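Local atomic coordinates of actinorhodin polyketide putative beta-ketoacyl synthase 2 (PDB entry 1TQY), a protein that acts as the chain length factor in biosynthesis of the actinorhodin polyketide antibiotic and belongs to the beta-ketoacyl-ACP synthase family. Residues V361-T365 with L379-R385; A222-F226 with V333-T337. One frame throughout, in Å; residues are numbered along the deposited sequence.

Contact 1: V361-T365 with L379-R385; sequences VIAPT and LVLGEPR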
ATOM      1  N   VAL B 361      20.606 -11.676  24.781  1.00 34.03           N
ATOM      2  CA  VAL B 361      19.633 -12.653  25.264  1.00 33.34           C
ATOM      3  C   VAL B 361      18.448 -12.787  24.312  1.00 33.38           C
ATOM      4  O   VAL B 361      18.033 -11.812  23.681  1.00 34.00           O
ATOM      5  CB  VAL B 361      19.079 -12.274  26.657  1.00 33.42           C
ATOM      6  CG1 VAL B 361      20.205 -12.267  27.682  1.00 33.90           C
ATOM      7  CG2 VAL B 361      18.399 -10.909  26.595  1.00 32.60           C
ATOM      8  N   ILE B 362      17.907 -13.998  24.203  1.00 31.39           N
ATOM      9  CA  ILE B 362      16.755 -14.236  23.335  1.00 29.64           C
ATOM     10  C   ILE B 362      15.447 -14.026  24.092  1.00 27.92           C
ATOM     11  O   ILE B 362      15.165 -14.728  25.065  1.00 28.79           O
ATOM     12  CB  ILE B 362      16.759 -15.679  22.758  1.00 29.01           C
ATOM     13  CG1 ILE B 362      18.037 -15.903  21.933  1.00 29.50           C
ATOM     14  CG2 ILE B 362      15.514 -15.897  21.888  1.00 26.72           C
ATOM     15  CD1 ILE B 362      18.211 -17.321  21.398  1.00 27.10           C
ATOM     16  N   ALA B 363      14.655 -13.056  23.639  1.00 28.37           N
ATOM     17  CA  ALA B 363      13.356 -12.753  24.248  1.00 27.15           C
ATOM     18  C   ALA B 363      12.569 -14.062  24.252  1.00 27.20           C
ATOM     19  O   ALA B 363      12.485 -14.736  23.237  1.00 26.67           O
ATOM     20  CB  ALA B 363      12.638 -11.704  23.417  1.00 26.49           C
ATOM     21  N   PRO B 364      11.977 -14.434  25.393  1.00 27.23           N
ATOM     22  CA  PRO B 364      11.213 -15.681  25.499  1.00 26.86           C
ATOM     23  C   PRO B 364       9.784 -15.649  24.963  1.00 26.92           C
ATOM     24  O   PRO B 364       9.264 -14.595  24.596  1.00 25.02           O
ATOM     25  CB  PRO B 364      11.240 -15.957  26.994  1.00 25.88           C
ATOM     26  CG  PRO B 364      11.083 -14.573  27.564  1.00 27.31           C
ATOM     27  CD  PRO B 364      12.053 -13.756  26.699  1.00 26.76           C
ATOM     28  N   THR B 365       9.160 -16.825  24.911  1.00 26.36           N
ATOM     29  CA  THR B 365       7.781 -16.948  24.449  1.00 25.68           C
ATOM     30  C   THR B 365       6.931 -17.206  25.685  1.00 26.46           C
ATOM     31  O   THR B 365       7.260 -18.073  26.496  1.00 28.32           O
ATOM     32  CB  THR B 365       7.602 -18.130  23.478  1.00 25.05           C
ATOM     33  OG1 THR B 365       8.550 -18.017  22.410  1.00 24.67           O
ATOM     34  CG2 THR B 365       6.189 -18.134  22.905  1.00 23.91           C
ATOM     35  N   LEU B 379      11.752 -24.269  20.895  1.00 27.32           N
ATOM     36  CA  LEU B 379      11.126 -23.013  21.339  1.00 26.94           C
ATOM     37  C   LEU B 379      11.700 -22.463  22.636  1.00 26.01           C
ATOM     38  O   LEU B 379      11.923 -23.212  23.579  1.00 24.96           O
ATOM     39  CB  LEU B 379       9.619 -23.187  21.552  1.00 25.88           C
ATOM     40  CG  LEU B 379       8.623 -22.575  20.563  1.00 29.65           C
ATOM     41  CD1 LEU B 379       7.241 -22.571  21.220  1.00 29.30           C
ATOM     42  CD2 LEU B 379       9.022 -21.159  20.190  1.00 25.51           C
ATOM     43  N   VAL B 380      11.928 -21.153  22.679  1.00 26.48           N
ATOM     44  CA  VAL B 380      12.438 -20.513  23.885  1.00 26.16           C
ATOM     45  C   VAL B 380      11.234 -20.123  24.743  1.00 27.44           C
ATOM     46  O   VAL B 380      10.500 -19.193  24.413  1.00 26.81           O
ATOM     47  CB  VAL B 380      13.247 -19.245  23.559  1.00 26.05           C
ATOM     48  CG1 VAL B 380      13.809 -18.661  24.844  1.00 25.79           C
ATOM     49  CG2 VAL B 380      14.396 -19.586  22.603  1.00 25.45           C
ATOM     50  N   LEU B 381      11.041 -20.835  25.848  1.00 28.09           N
ATOM     51  CA  LEU B 381       9.915 -20.584  26.734  1.00 30.45           C
ATOM     52  C   LEU B 381      10.316 -20.141  28.134  1.00 32.25           C
ATOM     53  O   LEU B 381      11.408 -20.450  28.608  1.00 32.63           O
ATOM     54  CB  LEU B 381       9.055 -21.844  26.848  1.00 30.04           C
ATOM     55  CG  LEU B 381       8.555 -22.471  25.548  1.00 30.49           C
ATOM     56  CD1 LEU B 381       7.950 -23.846  25.841  1.00 30.58           C
ATOM     57  CD2 LEU B 381       7.542 -21.567  24.896  1.00 31.73           C
ATOM     58  N   GLY B 382       9.422 -19.412  28.794  1.00 35.22           N
ATOM     59  CA  GLY B 382       9.696 -18.954  30.144  1.00 39.04           C
ATOM     60  C   GLY B 382      10.686 -17.810  30.273  1.00 40.13           C
ATOM     61  O   GLY B 382      10.332 -16.645  30.101  1.00 41.71           O
ATOM     62  N   GLU B 383      11.932 -18.142  30.582  1.00 39.66           N
ATOM     63  CA  GLU B 383      12.967 -17.137  30.759  1.00 39.30           C
ATOM     64  C   GLU B 383      13.773 -16.875  29.484  1.00 36.56           C
ATOM     65  O   GLU B 383      13.844 -17.721  28.590  1.00 35.88           O
ATOM     66  CB  GLU B 383      13.904 -17.565  31.897  1.00 41.70           C
ATOM     67  CG  GLU B 383      13.199 -17.810  33.246  1.00 48.60           C
ATOM     68  CD  GLU B 383      12.367 -16.619  33.724  1.00 53.06           C
ATOM     69  OE1 GLU B 383      12.895 -15.477  33.752  1.00 54.21           O
ATOM     70  OE2 GLU B 383      11.180 -16.826  34.079  1.00 56.14           O
ATOM     71  N   PRO B 384      14.378 -15.682  29.377  1.00 34.78           N
ATOM     72  CA  PRO B 384      15.170 -15.372  28.183  1.00 34.18           C
ATOM     73  C   PRO B 384      16.356 -16.330  28.161  1.00 34.12           C
ATOM     74  O   PRO B 384      16.885 -16.688  29.213  1.00 34.27           O
ATOM     75  CB  PRO B 384      15.605 -13.926  28.418  1.00 33.56           C
ATOM     76  CG  PRO B 384      14.498 -13.367  29.273  1.00 32.64           C
ATOM     77  CD  PRO B 384      14.253 -14.498  30.244  1.00 34.36           C
ATOM     78  N   ARG B 385      16.762 -16.757  26.976  1.00 34.31           N
ATOM     79  CA  ARG B 385      17.887 -17.670  26.872  1.00 34.09           C
ATOM     80  C   ARG B 385      19.107 -16.844  26.498  1.00 34.36           C
ATOM     81  O   ARG B 385      19.141 -16.217  25.442  1.00 33.22           O
ATOM     82  CB  ARG B 385      17.605 -18.724  25.804  1.00 32.01           C
ATOM     83  CG  ARG B 385      18.602 -19.862  25.759  1.00 31.53           C
ATOM     84  CD  ARG B 385      18.276 -20.809  24.612  1.00 29.67           C
ATOM     85  NE  ARG B 385      16.969 -21.444  24.773  1.00 28.38           N
ATOM     86  CZ  ARG B 385      16.492 -22.384  23.965  1.00 28.01           C
ATOM     87  NH1 ARG B 385      17.214 -22.800  22.932  1.00 25.22           N
ATOM     88  NH2 ARG B 385      15.302 -22.923  24.199  1.00 27.47           N
TER
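I362 with R385 and T365 with L381 form two isolated beta bridges, which tie the loop after helix 345-359 to the loop running from strand 378-379 toward strand 391-398. The first is an antiparallel hydrogen-bonded pair. I362 N donates almost straight (171°) to R385 O at 2.8 Å, although it sits above the carbonyl plane, whereas in the return bond, at 3.2 Å from I362 O, R385 N lies in the plane of the I362 carbonyl, on a lone pair.

At the second bridge the evidence centres on V380 O, which T365 grips twice: the backbone N reaches it at 2.8 Å and T365 OG1 at 3.0 Å. A chi1 of -54° puts OG1 beside the backbone N, and so both can reach the same oxygen. The same hydroxyl is also hydrogen-bonded to V333 N and T332 OG1, so three polar partners meet this buried group. T365 CB meets the end of L381, while the bond from G382 N to T365 O is weak.

Between the bridges 379-385 has one residue more (G382, E383 and P384 against A363 and P364), and G382-P384 bows around P364. P364 CB packs 3.3 Å from G382 O, and the two proline rings lie side by side, pointing the same way, with P364 CD 3.6 Å from P384 CG. The side chains of I362 and V380 cross at about a right angle, I362 CG2 3.9 Å from V380 CG2. V380 CG2 also lies over one face of the R385 guanidinium, toward its rim, and D378 holds that group by a salt bridge.

Helix 26-34 packs on V361, A363 and P384 through W30, V33 and L34; strand 330-332 also borders the contact, V331 bonding to the V380 backbone and P330 touching I362 and R385.

Contact 2: A222-F226 with V333-T337; sequences AYLPF and VPKTT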
ATOM      1  N   ALA B 222      -4.669 -17.874  25.626  1.00 27.79           N
ATOM      2  CA  ALA B 222      -5.521 -17.654  24.466  1.00 28.17           C
ATOM      3  C   ALA B 222      -4.726 -17.624  23.168  1.00 27.67           C
ATOM      4  O   ALA B 222      -5.186 -18.098  22.128  1.00 29.12           O
ATOM      5  CB  ALA B 222      -6.298 -16.352  24.635  1.00 28.25           C
ATOM      6  N   TYR B 223      -3.534 -17.052  23.231  1.00 25.91           N
ATOM      7  CA  TYR B 223      -2.690 -16.962  22.055  1.00 26.76           C
ATOM      8  C   TYR B 223      -1.486 -17.838  22.332  1.00 25.61           C
ATOM      9  O   TYR B 223      -0.530 -17.426  22.984  1.00 23.52           O
ATOM     10  CB  TYR B 223      -2.299 -15.500  21.813  1.00 25.76           C
ATOM     11  CG  TYR B 223      -1.469 -15.259  20.576  1.00 27.89           C
ATOM     12  CD1 TYR B 223      -1.534 -16.118  19.474  1.00 26.21           C
ATOM     13  CD2 TYR B 223      -0.633 -14.150  20.499  1.00 27.85           C
ATOM     14  CE1 TYR B 223      -0.780 -15.872  18.330  1.00 25.96           C
ATOM     15  CE2 TYR B 223       0.119 -13.897  19.365  1.00 27.98           C
ATOM     16  CZ  TYR B 223       0.041 -14.760  18.282  1.00 27.65           C
ATOM     17  OH  TYR B 223       0.785 -14.498  17.156  1.00 28.37           O
ATOM     18  N   LEU B 224      -1.551 -19.063  21.819  1.00 25.49           N
ATOM     19  CA  LEU B 224      -0.513 -20.051  22.057  1.00 25.99           C
ATOM     20  C   LEU B 224       0.110 -20.636  20.795  1.00 24.99           C
ATOM     21  O   LEU B 224      -0.095 -21.803  20.476  1.00 25.05           O
ATOM     22  CB  LEU B 224      -1.113 -21.169  22.921  1.00 27.48           C
ATOM     23  CG  LEU B 224      -1.785 -20.703  24.222  1.00 28.05           C
ATOM     24  CD1 LEU B 224      -2.498 -21.875  24.893  1.00 28.42           C
ATOM     25  CD2 LEU B 224      -0.739 -20.112  25.149  1.00 28.18           C
ATOM     26  N   PRO B 225       0.886 -19.832  20.059  1.00 25.12           N
ATOM     27  CA  PRO B 225       1.503 -20.367  18.840  1.00 25.35           C
ATOM     28  C   PRO B 225       2.461 -21.534  19.114  1.00 24.26           C
ATOM     29  O   PRO B 225       3.311 -21.458  20.000  1.00 22.58           O
ATOM     30  CB  PRO B 225       2.216 -19.146  18.248  1.00 25.15           C
ATOM     31  CG  PRO B 225       2.581 -18.345  19.465  1.00 27.19           C
ATOM     32  CD  PRO B 225       1.300 -18.437  20.289  1.00 23.57           C
ATOM     33  N   PHE B 226       2.294 -22.608  18.350  1.00 24.21           N
ATOM     34  CA  PHE B 226       3.115 -23.815  18.460  1.00 25.48           C
ATOM     35  C   PHE B 226       2.766 -24.709  19.654  1.00 26.06           C
ATOM     36  O   PHE B 226       3.404 -25.739  19.867  1.00 26.07           O
ATOM     37  CB  PHE B 226       4.614 -23.461  18.483  1.00 24.49           C
ATOM     38  CG  PHE B 226       5.099 -22.774  17.226  1.00 24.83           C
ATOM     39  CD1 PHE B 226       5.678 -21.513  17.284  1.00 25.38           C
ATOM     40  CD2 PHE B 226       4.933 -23.373  15.980  1.00 23.45           C
ATOM     41  CE1 PHE B 226       6.097 -20.859  16.121  1.00 25.46           C
ATOM     42  CE2 PHE B 226       5.347 -22.730  14.811  1.00 25.02           C
ATOM     43  CZ  PHE B 226       5.921 -21.471  14.882  1.00 24.79           C
ATOM     44  N   VAL B 333       8.654 -16.629  19.946  1.00 22.24           N
ATOM     45  CA  VAL B 333       7.491 -15.871  19.513  1.00 22.51           C
ATOM     46  C   VAL B 333       7.076 -14.894  20.614  1.00 23.90           C
ATOM     47  O   VAL B 333       6.111 -15.130  21.340  1.00 24.14           O
ATOM     48  CB  VAL B 333       6.311 -16.827  19.188  1.00 21.61           C
ATOM     49  CG1 VAL B 333       5.107 -16.048  18.691  1.00 18.95           C
ATOM     50  CG2 VAL B 333       6.754 -17.844  18.139  1.00 22.01           C
ATOM     51  N   PRO B 334       7.809 -13.778  20.756  1.00 25.38           N
ATOM     52  CA  PRO B 334       7.465 -12.801  21.796  1.00 24.76           C
ATOM     53  C   PRO B 334       6.087 -12.164  21.618  1.00 24.06           C
ATOM     54  O   PRO B 334       5.491 -11.701  22.588  1.00 23.68           O
ATOM     55  CB  PRO B 334       8.601 -11.785  21.700  1.00 24.53           C
ATOM     56  CG  PRO B 334       9.755 -12.623  21.212  1.00 27.61           C
ATOM     57  CD  PRO B 334       9.096 -13.437  20.126  1.00 24.54           C
ATOM     58  N   LYS B 335       5.572 -12.146  20.391  1.00 24.44           N
ATOM     59  CA  LYS B 335       4.266 -11.539  20.169  1.00 23.19           C
ATOM     60  C   LYS B 335       3.171 -12.178  21.023  1.00 23.85           C
ATOM     61  O   LYS B 335       2.036 -11.695  21.050  1.00 23.78           O
ATOM     62  CB  LYS B 335       3.876 -11.570  18.685  1.00 23.22           C
ATOM     63  CG  LYS B 335       3.785 -12.950  18.054  1.00 23.83           C
ATOM     64  CD  LYS B 335       3.204 -12.861  16.635  1.00 24.66           C
ATOM     65  CE  LYS B 335       4.121 -12.072  15.688  1.00 22.12           C
ATOM     66  NZ  LYS B 335       5.418 -12.802  15.430  1.00 23.54           N
ATOM     67  N   THR B 336       3.499 -13.262  21.717  1.00 23.42           N
ATOM     68  CA  THR B 336       2.524 -13.893  22.595  1.00 22.10           C
ATOM     69  C   THR B 336       2.187 -12.905  23.716  1.00 22.39           C
ATOM     70  O   THR B 336       1.146 -13.018  24.366  1.00 19.77           O
ATOM     71  CB  THR B 336       3.081 -15.192  23.224  1.00 22.37           C
ATOM     72  OG1 THR B 336       4.403 -14.953  23.730  1.00 22.53           O
ATOM     73  CG2 THR B 336       3.134 -16.313  22.189  1.00 20.39           C
ATOM     74  N   THR B 337       3.066 -11.930  23.932  1.00 22.72           N
ATOM     75  CA  THR B 337       2.834 -10.930  24.965  1.00 24.54           C
ATOM     76  C   THR B 337       2.049  -9.722  24.467  1.00 25.38           C
ATOM     77  O   THR B 337       1.583  -8.916  25.270  1.00 25.71           O
ATOM     78  CB  THR B 337       4.156 -10.401  25.578  1.00 22.94           C
ATOM     79  OG1 THR B 337       4.953  -9.797  24.550  1.00 25.79           O
ATOM     80  CG2 THR B 337       4.928 -11.522  26.238  1.00 22.28           C
TER
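Y223 meets K335 first: with chi1 at -177° its CG is anti to the backbone N, and the ring extends to the 3-10 segment 334-337. K335 O lies at the ring edge, 3.4 Å from Y223 CE2, and the lysine chain passes the phenol end, K335 CD coming within 3.0 Å of Y223 OH, a close approach. Neither polar end is bonded to the other. The phenol hydroxyl is hydrogen-bonded to G306 O, while K335 NZ, at the end of a chain bent at chi3 and chi4, makes a salt bridge with D349 and a hydrogen bond to D305 O.

The run from K335 to R340, KTTTGR, appears to correspond to the segment of related thiolase-fold ketosynthases that runs from a lysine to the catalytic histidine, with R340 at the histidine position.

P225 comes next, its CD over one face of the Y223 ring. T336 CG2 presses on P225 CD and on P225 CG at 3.4 Å each, tighter than usual carbon contact. The methyl is aimed by the hydroxyl on the same carbon: T336 OG1 donates to V333 O at 2.9 Å, in the carbonyl plane. P225 CG also touches V333 CG1 at 3.5 Å.

At F226, V333 CG2 approaches the ring in plane, at its edge, 3.7 Å from F226 CE1, while D313 of helix 310-324 accepts a hydrogen bond from F226 N.

Overall arrangement
Contact 2 closes before contact 1 opens: 222-226 and 333-337 come first along the chain, then helix 345-359 leads to 361-365, and strand 378-379 leads into 379-385. Their centres are 12 Å apart, on the same side of the chain's centre, and they meet directly. V333 N and T365 OG1 are 2.8 Å apart, a probable hydrogen bond, and T365 CG2 packs on T336 CG2 at 3.6 Å. Strand 330-332 is the shared element: it pairs in parallel with 378-379 and runs straight into 333-337. The loops that follow strands 330-332 and 378-379 thus pack against each other within the ketosynthase-type fold, buried at contact 2 and partly exposed at contact 1.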